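Local coordinates for glycerate dehydrogenase (Bacillus sp. 5mfcol3.1, PDB 6P2I), which reduces acyclic imino acids produced in situ by a partner oxidase, probably drawing its hydride from NADPH, at residues 32-42 and 52-62; 110-120 and 133-141. All blocks are in the same frame, centred on the assembly; numbering follows the deposited sequence.

In the fold
The two contacts lie in different domains of this reductase, which has the fold of the D-2-hydroxyacid dehydrogenases. Contact 1 lies in the domain built on the five-stranded parallel sheet, where residues 32-42 and 52-62 pack together; contact 2, between 110-120 and 133-141, belongs to the NAD-binding domain, at its boundary with the second subunit. They fall on opposite sides of the chain's centre, with their own centres 45 Å apart and nearest atoms about 23 Å apart, so neither touches the other. Contact 1 is linked to the pocket through Trp52, whose side chain is about 6 Å from a bound D-arginine and about 10 Å from the NADP. In contact 2, the side chain of Leu136 is about 11 Å from a bound D-arginine.

Contact 1: residues 32-42 and 52-62; sequences FPNEEEAINRL and WTSITKEMIEK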
loop_
_atom_site.group_PDB
_atom_site.type_symbol
_atom_site.label_atom_id
_atom_site.label_comp_id
_atom_site.label_asym_id
_atom_site.label_seq_id
_atom_site.Cartn_x
_atom_site.Cartn_y
_atom_site.Cartn_z
ATOM N N PHE A 32 -22.591 1.091 25.622
ATOM C CA PHE A 32 -21.754 2.203 26.048
ATOM C C PHE A 32 -22.390 2.781 27.297
ATOM O O PHE A 32 -23.509 3.315 27.221
ATOM C CB PHE A 32 -21.645 3.269 24.958
ATOM C CG PHE A 32 -21.070 2.754 23.670
ATOM C CD1 PHE A 32 -19.740 2.380 23.589
ATOM C CD2 PHE A 32 -21.867 2.645 22.542
ATOM C CE1 PHE A 32 -19.214 1.898 22.406
ATOM C CE2 PHE A 32 -21.347 2.157 21.354
ATOM C CZ PHE A 32 -20.020 1.790 21.287
ATOM N N PRO A 33 -21.765 2.652 28.467
ATOM C CA PRO A 33 -22.414 3.129 29.693
ATOM C C PRO A 33 -22.473 4.647 29.732
ATOM O O PRO A 33 -21.564 5.334 29.264
ATOM C CB PRO A 33 -21.516 2.580 30.811
ATOM C CG PRO A 33 -20.171 2.417 30.153
ATOM C CD PRO A 33 -20.466 2.012 28.735
ATOM N N ASN A 34 -23.561 5.165 30.293
ATOM C CA ASN A 34 -23.559 6.559 30.709
ATOM C C ASN A 34 -22.612 6.709 31.903
ATOM O O ASN A 34 -22.125 5.723 32.460
ATOM C CB ASN A 34 -24.988 7.042 31.008
ATOM C CG ASN A 34 -25.654 6.315 32.184
ATOM O OD1 ASN A 34 -25.043 6.103 33.228
ATOM N ND2 ASN A 34 -26.930 5.962 32.021
ATOM N N GLU A 35 -22.317 7.955 32.285
ATOM C CA GLU A 35 -21.293 8.170 33.307
ATOM C C GLU A 35 -21.644 7.477 34.624
ATOM O O GLU A 35 -20.765 6.928 35.299
ATOM C CB GLU A 35 -21.069 9.662 33.539
ATOM C CG GLU A 35 -20.013 9.928 34.596
ATOM C CD GLU A 35 -19.698 11.395 34.760
ATOM O OE1 GLU A 35 -19.369 12.050 33.748
ATOM O OE2 GLU A 35 -19.781 11.892 35.902
ATOM N N GLU A 36 -22.922 7.475 34.999
ATOM C CA GLU A 36 -23.320 6.843 36.253
ATOM C C GLU A 36 -23.200 5.327 36.180
ATOM O O GLU A 36 -22.793 4.686 37.158
ATOM C CB GLU A 36 -24.746 7.241 36.616
ATOM C CG GLU A 36 -25.206 6.684 37.941
ATOM C CD GLU A 36 -26.500 7.319 38.397
ATOM O OE1 GLU A 36 -27.142 6.765 39.313
ATOM O OE2 GLU A 36 -26.878 8.368 37.828
ATOM N N GLU A 37 -23.586 4.731 35.046
ATOM C CA GLU A 37 -23.369 3.300 34.857
ATOM C C GLU A 37 -21.889 2.967 34.948
ATOM O O GLU A 37 -21.502 1.962 35.560
ATOM C CB GLU A 37 -23.933 2.849 33.502
ATOM C CG GLU A 37 -25.452 2.620 33.493
ATOM C CD GLU A 37 -26.004 2.461 32.080
ATOM O OE1 GLU A 37 -25.402 3.034 31.157
ATOM O OE2 GLU A 37 -27.037 1.781 31.894
ATOM N N ALA A 38 -21.043 3.814 34.358
ATOM C CA ALA A 38 -19.611 3.545 34.347
ATOM C C ALA A 38 -19.054 3.524 35.764
ATOM O O ALA A 38 -18.339 2.590 36.147
ATOM C CB ALA A 38 -18.896 4.593 33.495
ATOM N N ILE A 39 -19.387 4.542 36.561
ATOM C CA ILE A 39 -18.931 4.581 37.948
ATOM C C ILE A 39 -19.449 3.368 38.709
ATOM O O ILE A 39 -18.715 2.749 39.494
ATOM C CB ILE A 39 -19.365 5.895 38.623
ATOM C CG1 ILE A 39 -18.587 7.072 38.023
ATOM C CG2 ILE A 39 -19.158 5.807 40.121
ATOM C CD1 ILE A 39 -19.140 8.425 38.421
ATOM N N ASN A 40 -20.713 2.996 38.478
ATOM C CA ASN A 40 -21.284 1.855 39.184
ATOM C C ASN A 40 -20.594 0.557 38.787
ATOM O O ASN A 40 -20.281 -0.274 39.651
ATOM C CB ASN A 40 -22.786 1.757 38.920
ATOM C CG ASN A 40 -23.467 0.753 39.829
ATOM O OD1 ASN A 40 -23.781 -0.365 39.418
ATOM N ND2 ASN A 40 -23.683 1.142 41.082
ATOM N N ARG A 41 -20.353 0.359 37.487
ATOM C CA ARG A 41 -19.676 -0.858 37.053
ATOM C C ARG A 41 -18.255 -0.897 37.578
ATOM O O ARG A 41 -17.783 -1.950 38.023
ATOM C CB ARG A 41 -19.688 -0.961 35.528
ATOM C CG ARG A 41 -21.080 -1.158 34.961
ATOM C CD ARG A 41 -21.140 -0.837 33.475
ATOM N NE ARG A 41 -22.528 -0.867 33.015
ATOM C CZ ARG A 41 -22.894 -0.811 31.737
ATOM N NH1 ARG A 41 -21.974 -0.730 30.768
ATOM N NH2 ARG A 41 -24.185 -0.842 31.424
ATOM N N LEU A 42 -17.563 0.246 37.547
ATOM C CA LEU A 42 -16.201 0.288 38.067
ATOM C C LEU A 42 -16.167 0.031 39.569
ATOM O O LEU A 42 -15.217 -0.582 40.067
ATOM C CB LEU A 42 -15.558 1.636 37.734
ATOM C CG LEU A 42 -15.244 1.795 36.238
ATOM C CD1 LEU A 42 -15.049 3.268 35.871
ATOM C CD2 LEU A 42 -14.028 0.965 35.814
ATOM N N TRP A 52 -13.868 1.906 25.532
ATOM C CA TRP A 52 -14.425 3.115 24.937
ATOM C C TRP A 52 -14.624 4.257 25.911
ATOM O O TRP A 52 -14.717 5.408 25.471
ATOM C CB TRP A 52 -15.800 2.827 24.313
ATOM C CG TRP A 52 -15.819 1.718 23.321
ATOM C CD1 TRP A 52 -16.151 0.407 23.547
ATOM C CD2 TRP A 52 -15.493 1.819 21.934
ATOM N NE1 TRP A 52 -16.060 -0.306 22.371
ATOM C CE2 TRP A 52 -15.650 0.539 21.371
ATOM C CE3 TRP A 52 -15.076 2.876 21.113
ATOM C CZ2 TRP A 52 -15.405 0.280 20.017
ATOM C CZ3 TRP A 52 -14.838 2.623 19.770
ATOM C CH2 TRP A 52 -15.009 1.335 19.235
ATOM N N THR A 53 -14.735 3.986 27.201
ATOM C CA THR A 53 -15.321 4.940 28.124
ATOM C C THR A 53 -14.249 5.799 28.767
ATOM O O THR A 53 -13.299 5.278 29.357
ATOM C CB THR A 53 -16.127 4.195 29.187
ATOM O OG1 THR A 53 -17.138 3.435 28.525
ATOM C CG2 THR A 53 -16.763 5.159 30.183
ATOM N N SER A 54 -14.424 7.114 28.671
ATOM C CA SER A 54 -13.553 8.035 29.385
ATOM C C SER A 54 -13.713 7.848 30.884
ATOM O O SER A 54 -14.832 7.744 31.396
ATOM C CB SER A 54 -13.878 9.472 28.995
ATOM O OG SER A 54 -13.418 9.734 27.682
ATOM N N ILE A 55 -12.592 7.809 31.593
ATOM C CA ILE A 55 -12.593 7.685 33.047
ATOM C C ILE A 55 -11.832 8.889 33.582
ATOM O O ILE A 55 -10.599 8.954 33.504
ATOM C CB ILE A 55 -11.991 6.358 33.525
ATOM C CG1 ILE A 55 -12.841 5.199 32.997
ATOM C CG2 ILE A 55 -11.917 6.333 35.044
ATOM C CD1 ILE A 55 -12.315 3.803 33.316
ATOM N N THR A 56 -12.570 9.853 34.118
ATOM C CA THR A 56 -12.034 11.138 34.536
ATOM C C THR A 56 -11.741 11.144 36.030
ATOM O O THR A 56 -12.215 10.300 36.796
ATOM C CB THR A 56 -13.019 12.259 34.205
ATOM O OG1 THR A 56 -14.200 12.094 35.002
ATOM C CG2 THR A 56 -13.397 12.215 32.732
ATOM N N LYS A 57 -10.957 12.144 36.444
ATOM C CA LYS A 57 -10.655 12.299 37.862
ATOM C C LYS A 57 -11.932 12.446 38.680
ATOM O O LYS A 57 -12.052 11.862 39.759
ATOM C CB LYS A 57 -9.729 13.500 38.073
ATOM C CG LYS A 57 -9.635 13.975 39.510
ATOM C CD LYS A 57 -9.420 15.478 39.593
ATOM C CE LYS A 57 -9.361 15.947 41.044
ATOM N NZ LYS A 57 -8.100 16.665 41.376
ATOM N N GLU A 58 -12.906 13.201 38.166
ATOM C CA GLU A 58 -14.166 13.376 38.884
ATOM C C GLU A 58 -14.867 12.039 39.101
ATOM O O GLU A 58 -15.473 11.810 40.158
ATOM C CB GLU A 58 -15.072 14.337 38.117
ATOM C CG GLU A 58 -14.591 15.788 38.090
ATOM C CD GLU A 58 -13.392 16.012 37.171
ATOM O OE1 GLU A 58 -12.653 16.992 37.395
ATOM O OE2 GLU A 58 -13.177 15.208 36.235
ATOM N N MET A 59 -14.795 11.150 38.104
ATOM C CA MET A 59 -15.336 9.798 38.234
ATOM C C MET A 59 -14.536 8.965 39.226
ATOM O O MET A 59 -15.113 8.249 40.050
ATOM C CB MET A 59 -15.350 9.098 36.870
ATOM C CG MET A 59 -16.362 9.649 35.893
ATOM S SD MET A 59 -16.043 9.123 34.209
ATOM C CE MET A 59 -16.344 7.359 34.346
ATOM N N ILE A 60 -13.205 9.027 39.142
ATOM C CA ILE A 60 -12.357 8.179 39.976
ATOM C C ILE A 60 -12.527 8.514 41.451
ATOM O O ILE A 60 -12.485 7.623 42.309
ATOM C CB ILE A 60 -10.889 8.310 39.511
ATOM C CG1 ILE A 60 -10.736 7.745 38.097
ATOM C CG2 ILE A 60 -9.936 7.612 40.471
ATOM C CD1 ILE A 60 -9.614 8.369 37.300
ATOM N N GLU A 61 -12.758 9.787 41.776
ATOM C CA GLU A 61 -13.001 10.152 43.166
ATOM C C GLU A 61 -14.259 9.495 43.720
ATOM O O GLU A 61 -14.372 9.331 44.939
ATOM C CB GLU A 61 -13.082 11.672 43.287
ATOM C CG GLU A 61 -11.824 12.368 42.786
ATOM C CD GLU A 61 -11.816 13.862 43.040
ATOM O OE1 GLU A 61 -12.876 14.504 42.884
ATOM O OE2 GLU A 61 -10.742 14.392 43.402
ATOM N N LYS A 62 -15.191 9.088 42.857
ATOM C CA LYS A 62 -16.426 8.440 43.283
ATOM C C LYS A 62 -16.352 6.919 43.237
ATOM O O LYS A 62 -17.319 6.253 43.619
ATOM C CB LYS A 62 -17.594 8.925 42.421
ATOM C CG LYS A 62 -17.891 10.416 42.563
ATOM C CD LYS A 62 -18.830 10.909 41.471
ATOM C CE LYS A 62 -19.076 12.405 41.598
ATOM N NZ LYS A 62 -19.833 12.949 40.435
HETATM O O HOH W 1 -19.403 4.719 27.386
HETATM O O HOH W 2 -16.530 13.036 34.214
HETATM O O HOH W 3 -18.643 12.318 38.160
#
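The backbones draw closest where Ile39 of helix 35-43 passes Met59 of the short helix 57-60, their CA atoms 6.3 Å apart, and the CA atoms of Phe32 and Thr53 still lie within 7.3 Å of each other. Met59 carries the middle of the contact. Its CG rests 3.9 Å from Glu35 CG and meets Ile39 CD1 as well, and a bend at chi3 (66°) swings CE onto Ala38 CB. The methyl CG2 of Thr53 reaches the same alanine. Farther along, Leu42 and Ile55 meet tip to tip, CD1 to CD1 at 3.8 Å. The two helices belong to successive beta-alpha-beta connections of a flavodoxin-like alpha/beta domain (strand order 2-1-3-4-5): one joins strands 25-28 and 47-50, the other leads from 47-50 to 68-71. Each starts with a capping box. In the first, Asn34 OD1 accepts from Glu37 N at 2.7 Å while Glu37 OE1 accepts from Asn34 N; in the second, Thr56 OG1 takes Met59 N, and the return bond from Thr56 N to Met59 SD is weak. Three waters bridge polar atoms across the contact. One donates to Glu35 OE1 and bonds Thr56 OG1; another links Glu35 OE2 to Lys62 NZ, opposite charges 4.7 Å apart. A third bridges Pro33 O and Thr53 OG1, the latter also bonded to Asp7. Beyond it, Phe32 and Trp52 form a T-shaped pair with planes at 89°: Phe32 CE1 stands 3.5 Å from Trp52 CG, over the indole face, while Trp52 NE1 is held by Lys8 O and His130 of the second subunit packs on the tryptophan.

Contact 2: residues 110-120 and 133-141; sequences LFAVNRKILQA and PPFLCSEIR. With EDO (1,2-ethanediol), chain E.
Two torsions bring Cys137 and Arg115 together: the first side-chain torsion of Cys137 (chi1 71°) sets SG between its own backbone N and carbonyl carbon, and a bend at chi2 (-53°) folds the arginine back, so that the sulfur lies over one face of the guanidinium, 3.3 Å from Arg115 NE. That NE also donates to a water which in turn donates to Ser138 O, while NH1 and NH2 reach Ala276 O and Ala101 O of the second subunit. A leucine in place of Arg115 would probably strip those two carbonyls of their donors and leave Cys137 SG without its flat cover. The Phe135 ring lies against the first turn of helix 117-125, with Ala120 CB off-centre over its ring in a CH-pi contact (4.1 Å to the centroid) and Lys116 CB at its edge. Water joins Asn114 O to Ser138 N, and Ile140 CD1 closes the other end at 3.6 Å from Phe111 CZ. The break between helices 99-114 and 117-125 is a Schellman motif at Lys116, with positive phi, and the loop packed against it forms part of the subunit interface of this D-2-hydroxyacid dehydrogenase-type, NAD-binding domain.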
loop_
_atom_site.group_PDB
_atom_site.type_symbol
_atom_site.label_atom_id
_atom_site.label_comp_id
_atom_site.label_asym_id
_atom_site.label_seq_id
_atom_site.Cartn_x
_atom_site.Cartn_y
_atom_site.Cartn_z
ATOM N N LEU A 110 0.122 5.101 2.707
ATOM C CA LEU A 110 1.146 5.776 1.919
ATOM C C LEU A 110 0.996 5.458 0.439
ATOM O O LEU A 110 1.032 6.354 -0.404
ATOM C CB LEU A 110 2.536 5.371 2.425
ATOM C CG LEU A 110 3.762 5.743 1.585
ATOM C CD1 LEU A 110 3.866 7.248 1.374
ATOM C CD2 LEU A 110 5.029 5.208 2.255
ATOM N N PHE A 111 0.817 4.177 0.115
ATOM C CA PHE A 111 0.649 3.785 -1.281
ATOM C C PHE A 111 -0.672 4.302 -1.847
ATOM O O PHE A 111 -0.726 4.740 -2.998
ATOM C CB PHE A 111 0.725 2.261 -1.402
ATOM C CG PHE A 111 2.130 1.705 -1.384
ATOM C CD1 PHE A 111 3.129 2.242 -2.202
ATOM C CD2 PHE A 111 2.450 0.635 -0.556
ATOM C CE1 PHE A 111 4.427 1.718 -2.172
ATOM C CE2 PHE A 111 3.722 0.117 -0.515
ATOM C CZ PHE A 111 4.715 0.648 -1.339
ATOM N N ALA A 112 -1.750 4.270 -1.049
ATOM C CA ALA A 112 -3.033 4.782 -1.521
ATOM C C ALA A 112 -2.937 6.264 -1.866
ATOM O O ALA A 112 -3.522 6.720 -2.855
ATOM C CB ALA A 112 -4.110 4.537 -0.458
ATOM N N VAL A 113 -2.195 7.034 -1.064
ATOM C CA VAL A 113 -1.971 8.442 -1.385
ATOM C C VAL A 113 -1.074 8.567 -2.608
ATOM O O VAL A 113 -1.396 9.284 -3.567
ATOM C CB VAL A 113 -1.353 9.176 -0.181
ATOM C CG1 VAL A 113 -0.935 10.594 -0.571
ATOM C CG2 VAL A 113 -2.326 9.209 1.011
ATOM N N ASN A 114 0.068 7.870 -2.585
ATOM C CA ASN A 114 1.083 8.061 -3.614
ATOM C C ASN A 114 0.557 7.680 -4.985
ATOM O O ASN A 114 0.850 8.355 -5.975
ATOM C CB ASN A 114 2.328 7.236 -3.284
ATOM C CG ASN A 114 3.493 8.097 -2.892
ATOM O OD1 ASN A 114 3.312 9.175 -2.322
ATOM N ND2 ASN A 114 4.704 7.640 -3.206
ATOM N N ARG A 115 -0.216 6.604 -5.062
ATOM C CA ARG A 115 -0.703 6.097 -6.336
ATOM C C ARG A 115 -2.090 6.628 -6.669
ATOM O O ARG A 115 -2.641 6.268 -7.716
ATOM C CB ARG A 115 -0.713 4.553 -6.323
ATOM C CG ARG A 115 0.635 3.870 -6.026
ATOM C CD ARG A 115 1.676 4.408 -6.974
ATOM N NE ARG A 115 3.017 3.835 -6.853
ATOM C CZ ARG A 115 3.587 3.050 -7.777
ATOM N NH1 ARG A 115 2.908 2.653 -8.833
ATOM N NH2 ARG A 115 4.838 2.646 -7.629
ATOM N N LYS A 116 -2.661 7.476 -5.803
ATOM C CA LYS A 116 -3.997 8.044 -5.997
ATOM C C LYS A 116 -5.003 6.947 -6.311
ATOM O O LYS A 116 -5.789 7.037 -7.257
ATOM C CB LYS A 116 -3.991 9.123 -7.084
ATOM C CG LYS A 116 -3.180 10.359 -6.721
ATOM C CD LYS A 116 -3.318 11.461 -7.777
ATOM C CE LYS A 116 -2.495 12.685 -7.401
ATOM N NZ LYS A 116 -1.027 12.425 -7.459
ATOM N N ILE A 117 -4.988 5.910 -5.464
ATOM C CA ILE A 117 -5.818 4.727 -5.684
ATOM C C ILE A 117 -7.292 5.099 -5.820
ATOM O O ILE A 117 -8.013 4.523 -6.645
ATOM C CB ILE A 117 -5.592 3.708 -4.550
ATOM C CG1 ILE A 117 -4.176 3.118 -4.639
ATOM C CG2 ILE A 117 -6.634 2.596 -4.607
ATOM C CD1 ILE A 117 -3.957 2.190 -5.856
ATOM N N LEU A 118 -7.781 6.039 -4.999
ATOM C CA LEU A 118 -9.184 6.430 -5.098
ATOM C C LEU A 118 -9.518 6.939 -6.497
ATOM O O LEU A 118 -10.509 6.513 -7.110
ATOM C CB LEU A 118 -9.508 7.489 -4.044
ATOM C CG LEU A 118 -9.302 7.043 -2.595
ATOM C CD1 LEU A 118 -9.582 8.202 -1.650
ATOM C CD2 LEU A 118 -10.207 5.858 -2.283
ATOM N N GLN A 119 -8.696 7.857 -7.020
ATOM C CA GLN A 119 -8.944 8.429 -8.342
ATOM C C GLN A 119 -8.664 7.425 -9.447
ATOM O O GLN A 119 -9.331 7.438 -10.493
ATOM C CB GLN A 119 -8.081 9.673 -8.549
ATOM C CG GLN A 119 -8.499 10.901 -7.757
ATOM C CD GLN A 119 -7.987 10.899 -6.324
ATOM O OE1 GLN A 119 -7.155 10.073 -5.942
ATOM N NE2 GLN A 119 -8.482 11.837 -5.525
ATOM N N ALA A 120 -7.681 6.564 -9.231
ATOM C CA ALA A 120 -7.298 5.581 -10.238
ATOM C C ALA A 120 -8.409 4.570 -10.444
ATOM O O ALA A 120 -8.772 4.241 -11.580
ATOM C CB ALA A 120 -6.003 4.889 -9.812
ATOM N N PRO A 133 -0.875 10.560 -16.892
ATOM C CA PRO A 133 -0.483 11.873 -16.320
ATOM C C PRO A 133 -1.056 12.135 -14.933
ATOM O O PRO A 133 -0.314 12.593 -14.050
ATOM C CB PRO A 133 -1.017 12.879 -17.349
ATOM C CG PRO A 133 -0.933 12.142 -18.634
ATOM C CD PRO A 133 -1.282 10.713 -18.309
ATOM N N PRO A 134 -2.347 11.871 -14.673
ATOM C CA PRO A 134 -2.864 12.161 -13.323
ATOM C C PRO A 134 -2.251 11.302 -12.235
ATOM O O PRO A 134 -2.380 11.651 -11.053
ATOM C CB PRO A 134 -4.374 11.893 -13.445
ATOM C CG PRO A 134 -4.660 11.885 -14.902
ATOM C CD PRO A 134 -3.416 11.321 -15.528
ATOM N N PHE A 135 -1.565 10.212 -12.590
ATOM C CA PHE A 135 -1.109 9.217 -11.627
ATOM C C PHE A 135 0.408 9.120 -11.566
ATOM O O PHE A 135 0.943 8.168 -10.993
ATOM C CB PHE A 135 -1.759 7.876 -11.959
ATOM C CG PHE A 135 -3.249 7.974 -11.983
ATOM C CD1 PHE A 135 -3.934 8.198 -10.799
ATOM C CD2 PHE A 135 -3.957 7.936 -13.167
ATOM C CE1 PHE A 135 -5.309 8.348 -10.792
ATOM C CE2 PHE A 135 -5.340 8.077 -13.171
ATOM C CZ PHE A 135 -6.017 8.287 -11.978
ATOM N N LEU A 136 1.102 10.104 -12.127
ATOM C CA LEU A 136 2.542 10.234 -11.927
ATOM C C LEU A 136 2.863 10.205 -10.444
ATOM O O LEU A 136 2.366 11.039 -9.679
ATOM C CB LEU A 136 3.028 11.541 -12.538
ATOM C CG LEU A 136 4.511 11.873 -12.393
ATOM C CD1 LEU A 136 5.365 10.811 -13.092
ATOM C CD2 LEU A 136 4.769 13.241 -12.975
ATOM N N CYS A 137 3.687 9.244 -10.034
ATOM C CA CYS A 137 3.931 9.005 -8.622
ATOM C C CYS A 137 5.427 9.008 -8.338
ATOM O O CYS A 137 6.265 9.106 -9.241
ATOM C CB CYS A 137 3.319 7.672 -8.167
ATOM S SG CYS A 137 4.195 6.229 -8.812
ATOM N N SER A 138 5.753 8.911 -7.054
ATOM C CA SER A 138 7.121 8.720 -6.603
ATOM C C SER A 138 7.273 7.313 -6.048
ATOM O O SER A 138 6.394 6.818 -5.325
ATOM C CB SER A 138 7.505 9.740 -5.525
ATOM O OG SER A 138 7.682 11.025 -6.080
ATOM N N GLU A 139 8.380 6.665 -6.396
ATOM C CA GLU A 139 8.752 5.439 -5.703
ATOM C C GLU A 139 9.135 5.780 -4.275
ATOM O O GLU A 139 9.738 6.826 -4.021
ATOM C CB GLU A 139 9.921 4.747 -6.401
ATOM C CG GLU A 139 9.516 4.168 -7.755
ATOM C CD GLU A 139 10.683 3.862 -8.679
ATOM O OE1 GLU A 139 10.427 3.719 -9.893
ATOM O OE2 GLU A 139 11.849 3.752 -8.218
ATOM N N ILE A 140 8.774 4.903 -3.334
ATOM C CA ILE A 140 9.191 5.149 -1.957
ATOM C C ILE A 140 10.604 4.647 -1.686
ATOM O O ILE A 140 11.239 5.110 -0.726
ATOM C CB ILE A 140 8.192 4.556 -0.939
ATOM C CG1 ILE A 140 8.243 3.020 -0.864
ATOM C CG2 ILE A 140 6.773 5.072 -1.218
ATOM C CD1 ILE A 140 7.325 2.450 0.306
ATOM N N ARG A 141 11.144 3.755 -2.517
ATOM C CA ARG A 141 12.517 3.326 -2.307
ATOM C C ARG A 141 13.444 4.534 -2.381
ATOM O O ARG A 141 13.260 5.429 -3.214
ATOM C CB ARG A 141 12.919 2.272 -3.345
ATOM C CG ARG A 141 14.388 1.863 -3.257
ATOM C CD ARG A 141 14.757 0.824 -4.300
ATOM N NE ARG A 141 16.190 0.555 -4.321
ATOM C CZ ARG A 141 16.731 -0.645 -4.137
ATOM N NH1 ARG A 141 15.956 -1.700 -3.938
ATOM N NH2 ARG A 141 18.048 -0.796 -4.173
HETATM C C1 EDO E . 13.308 -2.857 -2.438
HETATM O O1 EDO E . 12.486 -1.691 -2.556
HETATM C C2 EDO E . 13.294 -3.631 -3.753
HETATM O O2 EDO E . 14.031 -2.894 -4.736
HETATM O O HOH W 4 7.553 8.479 -2.177
HETATM O O HOH W 5 3.229 9.985 -5.618
HETATM O O HOH W 6 -0.185 9.505 -8.452
HETATM O O HOH W 7 5.316 4.180 -5.096
HETATM O O HOH W 8 -0.063 12.531 -9.990
#